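Local structure of putative alpha-L-fucosidase (4H41) at residues D69-I74 with M114-G119. The protein is a putative alpha-L-fucosidase that probably hydrolyses fucose-containing host glycans. Numbering follows the deposited sequence.
Sequences DTVIMI and MKFYFG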
loop_
_atom_site.group_PDB
_atom_site.type_symbol
_atom_site.label_atom_id
_atom_site.label_comp_id
_atom_site.label_asym_id
_atom_site.label_seq_id
_atom_site.Cartn_x
_atom_site.Cartn_y
_atom_site.Cartn_z
ATOM N N ASP B 69 16.625 21.860 -10.203
ATOM C CA ASP B 69 18.008 22.141 -10.597
ATOM C C ASP B 69 19.019 21.399 -9.725
ATOM O O ASP B 69 20.235 21.568 -9.935
ATOM C CB ASP B 69 18.266 23.660 -10.552
ATOM C CG ASP B 69 18.113 24.373 -9.206
ATOM O OD1 ASP B 69 18.419 23.757 -8.161
ATOM O OD2 ASP B 69 17.745 25.555 -9.207
ATOM N N THR B 70 18.553 20.683 -8.705
ATOM C CA THR B 70 19.399 20.006 -7.721
ATOM C C THR B 70 18.857 18.630 -7.424
ATOM O O THR B 70 17.672 18.492 -7.183
ATOM C CB THR B 70 19.445 20.844 -6.433
ATOM O OG1 THR B 70 20.015 22.121 -6.709
ATOM C CG2 THR B 70 20.267 20.193 -5.338
ATOM N N VAL B 71 19.716 17.612 -7.450
ATOM C CA VAL B 71 19.326 16.239 -7.090
ATOM C C VAL B 71 20.270 15.748 -6.008
ATOM O O VAL B 71 21.495 15.998 -6.066
ATOM C CB VAL B 71 19.260 15.299 -8.297
ATOM C CG1 VAL B 71 18.144 15.713 -9.237
ATOM C CG2 VAL B 71 20.601 15.243 -9.042
ATOM N N ILE B 72 19.707 15.116 -4.984
ATOM C CA ILE B 72 20.462 14.709 -3.813
ATOM C C ILE B 72 20.321 13.223 -3.587
ATOM O O ILE B 72 19.225 12.774 -3.176
ATOM C CB ILE B 72 19.987 15.465 -2.555
ATOM C CG1 ILE B 72 20.003 17.013 -2.748
ATOM C CG2 ILE B 72 20.826 15.010 -1.354
ATOM C CD1 ILE B 72 18.638 17.643 -2.716
HETATM N N MSE B 73 21.413 12.462 -3.762
HETATM C CA MSE B 73 21.359 11.011 -3.518
HETATM C C MSE B 73 21.384 10.840 -2.034
HETATM O O MSE B 73 22.335 11.260 -1.401
HETATM C CB MSE B 73 22.520 10.300 -4.202
HETATM C CG MSE B 73 22.273 8.796 -4.295
HETATM SE SE MSE B 73 23.850 7.907 -4.996
HETATM C CE MSE B 73 24.974 8.343 -3.599
ATOM N N ILE B 74 20.310 10.356 -1.459
ATOM C CA ILE B 74 20.095 10.488 -0.010
ATOM C C ILE B 74 21.135 9.796 0.879
ATOM O O ILE B 74 21.531 10.394 1.873
ATOM C CB ILE B 74 18.630 10.104 0.365
ATOM C CG1 ILE B 74 18.249 10.670 1.737
ATOM C CG2 ILE B 74 18.395 8.618 0.275
ATOM C CD1 ILE B 74 16.729 10.666 2.031
HETATM N N MSE B 114 22.027 19.957 -13.927
HETATM C CA MSE B 114 21.648 19.987 -12.525
HETATM C C MSE B 114 22.886 19.799 -11.645
HETATM O O MSE B 114 23.895 19.265 -12.103
HETATM C CB MSE B 114 20.610 18.897 -12.229
HETATM C CG MSE B 114 19.229 19.162 -12.890
HETATM SE SE MSE B 114 18.211 17.635 -12.619
HETATM C CE MSE B 114 16.733 18.013 -13.769
ATOM N N LYS B 115 22.818 20.256 -10.396
ATOM C CA LYS B 115 23.843 20.016 -9.381
ATOM C C LYS B 115 23.505 18.741 -8.633
ATOM O O LYS B 115 22.358 18.545 -8.224
ATOM C CB LYS B 115 23.949 21.172 -8.388
ATOM C CG LYS B 115 24.733 22.339 -8.948
ATOM C CD LYS B 115 25.088 23.320 -7.837
ATOM C CE LYS B 115 25.862 24.551 -8.245
ATOM N NZ LYS B 115 25.677 25.000 -9.663
ATOM N N PHE B 116 24.477 17.845 -8.510
ATOM C CA PHE B 116 24.327 16.603 -7.786
ATOM C C PHE B 116 24.957 16.762 -6.398
ATOM O O PHE B 116 26.105 17.207 -6.304
ATOM C CB PHE B 116 24.989 15.439 -8.555
ATOM C CG PHE B 116 25.052 14.139 -7.792
ATOM C CD1 PHE B 116 26.172 13.808 -7.044
ATOM C CD2 PHE B 116 24.013 13.228 -7.852
ATOM C CE1 PHE B 116 26.267 12.573 -6.410
ATOM C CE2 PHE B 116 24.087 12.016 -7.162
ATOM C CZ PHE B 116 25.233 11.677 -6.494
ATOM N N TYR B 117 24.216 16.380 -5.351
ATOM C CA TYR B 117 24.699 16.335 -3.970
ATOM C C TYR B 117 24.865 14.862 -3.565
ATOM O O TYR B 117 23.942 14.078 -3.720
ATOM C CB TYR B 117 23.755 17.018 -2.988
ATOM C CG TYR B 117 23.865 18.514 -2.944
ATOM C CD1 TYR B 117 23.573 19.288 -4.064
ATOM C CD2 TYR B 117 24.158 19.174 -1.754
ATOM C CE1 TYR B 117 23.622 20.684 -4.011
ATOM C CE2 TYR B 117 24.208 20.566 -1.692
ATOM C CZ TYR B 117 23.902 21.313 -2.813
ATOM O OH TYR B 117 23.926 22.675 -2.758
ATOM N N PHE B 118 26.003 14.536 -2.969
ATOM C CA PHE B 118 26.355 13.196 -2.526
ATOM C C PHE B 118 25.961 12.987 -1.071
ATOM O O PHE B 118 26.474 13.659 -0.201
ATOM C CB PHE B 118 27.880 13.002 -2.696
ATOM C CG PHE B 118 28.329 11.612 -2.327
ATOM C CD1 PHE B 118 28.288 10.588 -3.257
ATOM C CD2 PHE B 118 28.740 11.317 -1.032
ATOM C CE1 PHE B 118 28.704 9.305 -2.916
ATOM C CE2 PHE B 118 29.190 10.032 -0.696
ATOM C CZ PHE B 118 29.177 9.045 -1.642
ATOM N N GLY B 119 25.065 12.049 -0.817
ATOM C CA GLY B 119 24.664 11.710 0.543
ATOM C C GLY B 119 25.681 10.813 1.220
ATOM O O GLY B 119 26.107 9.795 0.654
#
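Strands 70-73 and 115-119 are the second and third of the eight parallel strands of a TIM barrel, and V71 meets F116, and I72 meets Y117, as neighbours across their seam. The chain between them includes helix 101-111, making a right-handed beta-alpha-beta crossover. Four backbone hydrogen bonds zip the pair: K115 N to D69 O, V71 N to K115 O, Y117 N to V71 O (2.8 Å) and M73 N to Y117 O. V71 thus gives and accepts a bond with the same strand, while I72 pairs its backbone with T37 and L39 of strand 34-39 on its other edge.

T70, I72 and Y117 face the barrel interior. The Y117 ring runs back beside T70, whose methyl CG2 lies 3.6 Å from CE1 of Y117; the Y117 ring also meets the ring of F194, the planes about 75° apart. I72 lies alongside Y117, pointing the same way, with CG1 3.8 Å from CB of Y117.

V71, M73, F116 and F118 turn outward, toward the helical layer. V71 CG2 reaches the edge of the F116 ring near its plane, 4.1 Å from CD2, whereas V71 CG1 is 3.9 Å from the selenium of M114, a selenomethionine whose extended chain runs toward helix 53-65. The F116 ring leans across to M73, its CE2 3.8 Å from M73 CB, and both side chains also pack on Y105 of helix 101-111. At the amino-terminal ends of the strands, D69 OD1 accepts a hydrogen bond from T70 OG1 (2.7 Å) and forms a salt bridge with K307 NZ. At the opposite end selenomethionine M73 bends at its last torsion (chi3 64°), which brings CE to 3.9 Å from CE1 of F118.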